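Local coordinates for protein MccF (Escherichia coli, PDB 4IIY) that probably cleaves processed microcin C7 and related aminoacyl sulfamoyl nucleosides as an S66-family hydrolase, giving the producing cell immunity to its own antibiotic, at residues Ala53-Thr56 against Val57-Lys60; Asn61-Phe64 against Arg65-Phe69; Phe88-Ser91 against Gly92-Lys95. The protein carries 1 engineered substitution. One frame throughout, in Å; residues are numbered along the deposited sequence.

Interaction 1 of 3, residues Ala53-Thr56 against Val57-Lys60; sequences APAT and VTAK
Thr58 folds back on Pro54 and Ala55 across the single turn of helix 55-58. The Thr58 side chain starts at CB, which lies about 4.0 Å from Pro54 O. Beyond CB it forks. OG1 sits between the backbone N and the carbonyl carbon (chi1 61°), and this torsion turns the hydroxyl toward the start of the helix. There OG1 comes within 3.3 Å of Ala55 CA. It also lies 3.5 Å from Pro54 O, a weak hydrogen bond at best and not a settled one. The methyl CG2 takes the other branch. It passes Pro54 O at 3.9 Å and then approaches CG of the proline ring.

The backbone does the firmer work. Pro54 is the centre of an inverse gamma turn, with a weak bond from Ala55 N to Ala53 O. It is also the N-cap residue, and its carbonyl oxygen accepts two successive N-H groups. Thr58 N reaches Pro54 O at 3.1 Å with a nearly straight N-H...O angle of 165°. Val57 N bonds to the same oxygen. The next bond, Ala59 N to Ala55 O at 2.8 Å, carries the turn to its end. The methyls of the same two alanines meet, Ala55 CB to Ala59 CB at 4.2 Å. Ala59 then leaves the helical conformation and serves as the N-cap of the following helix. Its side chain lies about 6 Å from the bound glutamylsulfamoyl inosine. Lys60 lays its CB and CG beside Thr56 O, while its extended chain leads away.

Thr56 OG1 is hydrogen-bonded to Gly84 N. Ile169 of helix 168-172 touches Ala55, Thr56 and Ala59. The turn follows strand 45-49 and leads into helix 60-72.

Interaction 2 of 3, residues Asn61-Phe64 against Arg65-Phe69; sequences NRFF and RGVEF
The Arg65 side chain starts with CG anti to the backbone N and then bends at chi3 (52°). The bend swings its guanidinium back over Arg62, whose CA lies over one face of it. Arg62 also has CG anti to the backbone N (chi1 -170°), but its chain stays extended to NE. Arg65 NH2 therefore meets the aliphatic base of Arg62, 3.6 Å from CG. The two guanidinium planes stand 85° apart, and NH1 of Arg62 is 4.2 Å from NH2 of Arg65. These like charges are probably offset by the other partners of each group. Arg62 forms a salt bridge with Glu174 and bonds to the carbonyls of Ile169, Pro170 and Trp213. Arg65 bonds to the carbonyls of Gly173 and Glu215.

One turn after Phe63, Val67 points toward the preceding segment. Its CG2 touches the Phe63 ring at CE1, 3.5 Å away, and also rests against Phe63 O. Four i to i+4 bonds run beneath these side chains, among them Val67 N to Phe63 O at 2.9 Å and Gly66 N to Arg62 O at 2.9 Å.

This is regular alpha-helical packing within helix 60-72. The Phe63 ring meets Phe48 of strand 45-49, and Leu168 of helix 168-172 touches both Phe63 and Val67. Phe69 reaches helix 178-191.

Interaction 3 of 3, residues Phe88-Ser91 against Gly92-Lys95; sequences FYRS and GTIK
Arg90 spreads its side chain over the backbone of Gly92 and Thr93. This is the tight part of the contact. CG lies between the backbone N and the carbonyl carbon (chi1 58°), and the chain runs extended from there to NE, along the oncoming peptide. CD and NE both come within 3.2 Å of Gly92 O. NE makes no hydrogen bond to that oxygen, because the angle is poor and the oxygen lies over the guanidinium face. Arg97 NE donates to Gly92 O instead. Thr93 CA covers the same face, 3.6 Å above the plane. Ile94 is approached at the end of the group, NH1 to CG1 at 4.0 Å. Arg90 CG also covers one face of the Tyr89 ring, 3.9 Å above its centre. Gly92 is nearly fully extended, and any CB here would run into Ser91 O. Its buried N finds no partner.

The segment ends are looser. Phe88 and Lys95 are exposed and take no part across these two segments, but both meet the second subunit, Lys95 through a salt bridge to its Asp324. Thr93 is the N-cap of helix 94-105. Its side chain caps a backbone N just beyond the segment, while its own N bonds to Glu96 OE1, consistent with a capping box.

Arg90 NE forms a salt bridge with Asp87, and NH1 reaches Glu280 and Glu321 of the second subunit. That Glu321 also accepts from Ile94 N. Replacing Arg90 by a leucine would probably leave Asp87 and those two glutamates short of their positive mate and uncover the Gly92-Thr93 peptide. Packing over the peptide and the salt bridges together place the guanidinium. The chemistry joins the start of helix 94-105 to the dimer interface.

All three contacts are local, so none encloses or crosses another. After strand 45-49, interaction 1 closes the single turn of helix 55-58. Interaction 2 follows at once, within helix 60-72. The two touch where Thr56 O packs on Phe63 CD2. These helices connect the parallel neighbours 45-49 and 76-79 as a beta-alpha-beta unit. The chain then passes through edge strand 76-79 to interaction 3, which enters helix 94-105 ahead of strand 110-115, on the other side of 45-49. Pro54 packs against 88-91, tying interaction 1 to interaction 3. Interactions 2 and 3 do not touch; their nearest atoms are about 11 Å apart.

Interaction 1 of 3, residues Ala53-Thr56 against Val57-Lys60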
loop_
_atom_site.group_PDB
_atom_site.type_symbol
_atom_site.label_atom_id
_atom_site.label_comp_id
_atom_site.label_asym_id
_atom_site.label_seq_id
_atom_site.Cartn_x
_atom_site.Cartn_y
_atom_site.Cartn_z
ATOM N N ALA B 53 1.869 11.873 11.877
ATOM C CA ALA B 53 2.549 11.534 13.131
ATOM C C ALA B 53 2.791 12.760 14.007
ATOM O O ALA B 53 3.139 13.825 13.494
ATOM C CB ALA B 53 3.868 10.826 12.854
ATOM N N PRO B 54 2.635 12.612 15.336
ATOM C CA PRO B 54 2.753 13.761 16.243
ATOM C C PRO B 54 4.197 14.045 16.668
ATOM O O PRO B 54 4.500 14.089 17.871
ATOM C CB PRO B 54 1.930 13.315 17.450
ATOM C CG PRO B 54 2.164 11.836 17.504
ATOM C CD PRO B 54 2.153 11.408 16.042
ATOM N N ALA B 55 5.081 14.274 15.704
ATOM C CA ALA B 55 6.500 14.366 16.011
ATOM C C ALA B 55 6.919 15.645 16.728
ATOM O O ALA B 55 8.029 15.700 17.249
ATOM C CB ALA B 55 7.367 14.115 14.757
ATOM N N THR B 56 6.071 16.668 16.778
ATOM C CA THR B 56 6.403 17.814 17.625
ATOM C C THR B 56 6.475 17.398 19.091
ATOM O O THR B 56 7.111 18.087 19.896
ATOM C CB THR B 56 5.444 19.009 17.461
ATOM O OG1 THR B 56 4.116 18.649 17.870
ATOM C CG2 THR B 56 5.447 19.526 16.021
ATOM N N VAL B 57 5.832 16.281 19.429
ATOM C CA VAL B 57 5.937 15.676 20.757
ATOM C C VAL B 57 6.967 14.542 20.780
ATOM O O VAL B 57 7.854 14.508 21.639
ATOM C CB VAL B 57 4.565 15.141 21.249
ATOM C CG1 VAL B 57 4.708 14.390 22.574
ATOM C CG2 VAL B 57 3.563 16.285 21.384
ATOM N N THR B 58 6.871 13.613 19.836
ATOM C CA THR B 58 7.703 12.420 19.904
ATOM C C THR B 58 9.149 12.620 19.443
ATOM O O THR B 58 9.995 11.785 19.731
ATOM C CB THR B 58 7.082 11.253 19.126
ATOM O OG1 THR B 58 6.955 11.621 17.750
ATOM C CG2 THR B 58 5.707 10.885 19.692
ATOM N N ALA B 59 9.419 13.703 18.714
ATOM C CA ALA B 59 10.774 14.082 18.300
ATOM C C ALA B 59 10.985 15.553 18.634
ATOM O O ALA B 59 11.421 16.348 17.806
ATOM C CB ALA B 59 10.994 13.823 16.807
ATOM N N LYS B 60 10.688 15.900 19.880
ATOM C CA LYS B 60 10.647 17.301 20.285
ATOM C C LYS B 60 12.012 17.992 20.241
ATOM O O LYS B 60 12.097 19.177 19.940
ATOM C CB LYS B 60 10.008 17.439 21.666
ATOM C CG LYS B 60 9.690 18.872 22.060
ATOM C CD LYS B 60 8.902 18.955 23.371
ATOM C CE LYS B 60 8.472 20.389 23.656
ATOM N NZ LYS B 60 7.593 20.494 24.859
#

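Interaction 2 of 3, residues Asn61-Phe64 against Arg65-Phe69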
loop_
_atom_site.group_PDB
_atom_site.type_symbol
_atom_site.label_atom_id
_atom_site.label_comp_id
_atom_site.label_asym_id
_atom_site.label_seq_id
_atom_site.Cartn_x
_atom_site.Cartn_y
_atom_site.Cartn_z
ATOM N N ASN B 61 13.088 17.265 20.529
ATOM C CA ASN B 61 14.405 17.891 20.454
ATOM C C ASN B 61 14.750 18.256 19.013
ATOM O O ASN B 61 15.219 19.358 18.737
ATOM C CB ASN B 61 15.479 16.994 21.070
ATOM C CG ASN B 61 15.157 16.610 22.502
ATOM O OD1 ASN B 61 14.628 17.409 23.287
ATOM N ND2 ASN B 61 15.462 15.368 22.851
ATOM N N ARG B 62 14.499 17.332 18.092
ATOM C CA ARG B 62 14.769 17.592 16.687
ATOM C C ARG B 62 13.866 18.714 16.164
ATOM O O ARG B 62 14.296 19.560 15.371
ATOM C CB ARG B 62 14.592 16.319 15.855
ATOM C CG ARG B 62 15.085 16.474 14.414
ATOM C CD ARG B 62 15.040 15.172 13.672
ATOM N NE ARG B 62 15.593 15.203 12.317
ATOM C CZ ARG B 62 16.742 14.638 11.950
ATOM N NH1 ARG B 62 17.549 14.066 12.841
ATOM N NH2 ARG B 62 17.091 14.647 10.673
ATOM N N PHE B 63 12.610 18.711 16.601
ATOM C CA PHE B 63 11.663 19.778 16.267
ATOM C C PHE B 63 12.216 21.144 16.695
ATOM O O PHE B 63 12.262 22.088 15.903
ATOM C CB PHE B 63 10.313 19.463 16.931
ATOM C CG PHE B 63 9.314 20.599 16.927
ATOM C CD1 PHE B 63 8.964 21.260 15.760
ATOM C CD2 PHE B 63 8.679 20.969 18.111
ATOM C CE1 PHE B 63 8.031 22.291 15.779
ATOM C CE2 PHE B 63 7.738 21.995 18.129
ATOM C CZ PHE B 63 7.421 22.653 16.961
ATOM N N PHE B 64 12.662 21.254 17.944
ATOM C CA PHE B 64 13.220 22.519 18.429
ATOM C C PHE B 64 14.470 22.934 17.646
ATOM O O PHE B 64 14.672 24.116 17.375
ATOM C CB PHE B 64 13.540 22.448 19.926
ATOM C CG PHE B 64 12.336 22.610 20.825
ATOM C CD1 PHE B 64 11.068 22.812 20.302
ATOM C CD2 PHE B 64 12.485 22.568 22.203
ATOM C CE1 PHE B 64 9.969 22.966 21.143
ATOM C CE2 PHE B 64 11.394 22.720 23.042
ATOM C CZ PHE B 64 10.139 22.922 22.511
ATOM N N ARG B 65 15.312 21.972 17.281
ATOM C CA ARG B 65 16.481 22.295 16.468
ATOM C C ARG B 65 16.070 22.839 15.087
ATOM O O ARG B 65 16.665 23.792 14.589
ATOM C CB ARG B 65 17.416 21.085 16.340
ATOM C CG ARG B 65 18.676 21.358 15.524
ATOM C CD ARG B 65 19.708 20.237 15.661
ATOM N NE ARG B 65 19.135 18.924 15.382
ATOM C CZ ARG B 65 18.925 17.975 16.293
ATOM N NH1 ARG B 65 19.238 18.175 17.577
ATOM N NH2 ARG B 65 18.384 16.824 15.915
ATOM N N GLY B 66 15.058 22.238 14.467
ATOM C CA GLY B 66 14.577 22.712 13.173
ATOM C C GLY B 66 13.947 24.096 13.241
ATOM O O GLY B 66 14.169 24.933 12.357
ATOM N N VAL B 67 13.157 24.337 14.280
ATOM C CA VAL B 67 12.584 25.663 14.516
ATOM C C VAL B 67 13.688 26.718 14.630
ATOM O O VAL B 67 13.651 27.758 13.963
ATOM C CB VAL B 67 11.705 25.657 15.779
ATOM C CG1 VAL B 67 11.407 27.086 16.245
ATOM C CG2 VAL B 67 10.409 24.868 15.522
ATOM N N GLU B 68 14.679 26.437 15.467
ATOM C CA GLU B 68 15.779 27.369 15.667
ATOM C C GLU B 68 16.546 27.598 14.372
ATOM O O GLU B 68 16.959 28.722 14.073
ATOM C CB GLU B 68 16.723 26.860 16.756
ATOM C CG GLU B 68 17.880 27.807 17.047
ATOM C CD GLU B 68 18.694 27.390 18.257
ATOM O OE1 GLU B 68 19.847 27.853 18.387
ATOM O OE2 GLU B 68 18.178 26.605 19.082
ATOM N N PHE B 69 16.734 26.537 13.591
ATOM C CA PHE B 69 17.448 26.651 12.327
ATOM C C PHE B 69 16.774 27.664 11.395
ATOM O O PHE B 69 17.426 28.562 10.854
ATOM C CB PHE B 69 17.584 25.278 11.650
ATOM C CG PHE B 69 18.345 25.318 10.355
ATOM C CD1 PHE B 69 19.722 25.162 10.332
ATOM C CD2 PHE B 69 17.685 25.515 9.153
ATOM C CE1 PHE B 69 20.421 25.213 9.138
ATOM C CE2 PHE B 69 18.382 25.561 7.959
ATOM C CZ PHE B 69 19.752 25.412 7.956
#

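Interaction 3 of 3, residues Phe88-Ser91 against Gly92-Lys95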
loop_
_atom_site.group_PDB
_atom_site.type_symbol
_atom_site.label_atom_id
_atom_site.label_comp_id
_atom_site.label_asym_id
_atom_site.label_seq_id
_atom_site.Cartn_x
_atom_site.Cartn_y
_atom_site.Cartn_z
ATOM N N PHE B 88 -2.239 9.237 20.290
ATOM C CA PHE B 88 -1.514 7.986 20.100
ATOM C C PHE B 88 -0.614 8.036 18.857
ATOM O O PHE B 88 0.469 8.614 18.913
ATOM C CB PHE B 88 -2.472 6.787 20.159
ATOM C CG PHE B 88 -3.270 6.748 21.433
ATOM C CD1 PHE B 88 -2.720 6.232 22.598
ATOM C CD2 PHE B 88 -4.541 7.291 21.480
ATOM C CE1 PHE B 88 -3.444 6.231 23.780
ATOM C CE2 PHE B 88 -5.271 7.286 22.655
ATOM C CZ PHE B 88 -4.720 6.760 23.805
ATOM N N TYR B 89 -1.072 7.491 17.735
ATOM C CA TYR B 89 -0.259 7.359 16.529
ATOM C C TYR B 89 -0.350 8.564 15.594
ATOM O O TYR B 89 0.324 8.601 14.562
ATOM C CB TYR B 89 -0.698 6.114 15.753
ATOM C CG TYR B 89 -2.114 6.187 15.194
ATOM C CD1 TYR B 89 -2.348 6.546 13.868
ATOM C CD2 TYR B 89 -3.210 5.893 15.990
ATOM C CE1 TYR B 89 -3.644 6.609 13.356
ATOM C CE2 TYR B 89 -4.503 5.953 15.491
ATOM C CZ TYR B 89 -4.719 6.305 14.170
ATOM O OH TYR B 89 -6.007 6.355 13.673
ATOM N N ARG B 90 -1.192 9.532 15.940
ATOM C CA ARG B 90 -1.442 10.679 15.068
ATOM C C ARG B 90 -1.583 11.937 15.922
ATOM O O ARG B 90 -1.629 11.852 17.156
ATOM C CB ARG B 90 -2.703 10.441 14.230
ATOM C CG ARG B 90 -3.938 10.194 15.070
ATOM C CD ARG B 90 -5.156 9.808 14.237
ATOM N NE ARG B 90 -6.349 9.790 15.077
ATOM C CZ ARG B 90 -7.588 9.632 14.629
ATOM N NH1 ARG B 90 -7.825 9.423 13.341
ATOM N NH2 ARG B 90 -8.604 9.684 15.485
ATOM N N SER B 91 -1.647 13.098 15.283
ATOM C CA SER B 91 -1.712 14.368 15.999
ATOM C C SER B 91 -3.118 14.730 16.466
ATOM O O SER B 91 -3.270 15.578 17.354
ATOM C CB SER B 91 -1.224 15.472 15.087
ATOM O OG SER B 91 -1.962 15.408 13.882
ATOM N N GLY B 92 -4.139 14.111 15.877
ATOM C CA GLY B 92 -5.516 14.424 16.220
ATOM C C GLY B 92 -6.457 13.675 15.302
ATOM O O GLY B 92 -6.007 12.884 14.456
ATOM N N THR B 93 -7.757 13.907 15.453
ATOM C CA THR B 93 -8.732 13.238 14.601
ATOM C C THR B 93 -8.559 13.693 13.152
ATOM O O THR B 93 -7.901 14.688 12.873
ATOM C CB THR B 93 -10.174 13.543 15.031
ATOM O OG1 THR B 93 -10.427 14.936 14.818
ATOM C CG2 THR B 93 -10.407 13.179 16.501
ATOM N N ILE B 94 -9.165 12.961 12.228
ATOM C CA ILE B 94 -9.171 13.362 10.826
ATOM C C ILE B 94 -9.613 14.823 10.662
ATOM O O ILE B 94 -8.935 15.631 10.015
ATOM C CB ILE B 94 -10.065 12.413 9.998
ATOM C CG1 ILE B 94 -9.478 11.004 10.026
ATOM C CG2 ILE B 94 -10.206 12.928 8.567
ATOM C CD1 ILE B 94 -10.387 9.953 9.417
ATOM N N LYS B 95 -10.743 15.165 11.271
ATOM C CA LYS B 95 -11.255 16.527 11.150
ATOM C C LYS B 95 -10.382 17.584 11.821
ATOM O O LYS B 95 -10.217 18.682 11.282
ATOM C CB LYS B 95 -12.696 16.600 11.651
ATOM C CG LYS B 95 -13.640 15.910 10.693
ATOM C CD LYS B 95 -15.054 15.881 11.216
ATOM C CE LYS B 95 -15.975 15.237 10.197
ATOM N NZ LYS B 95 -17.356 15.081 10.720
#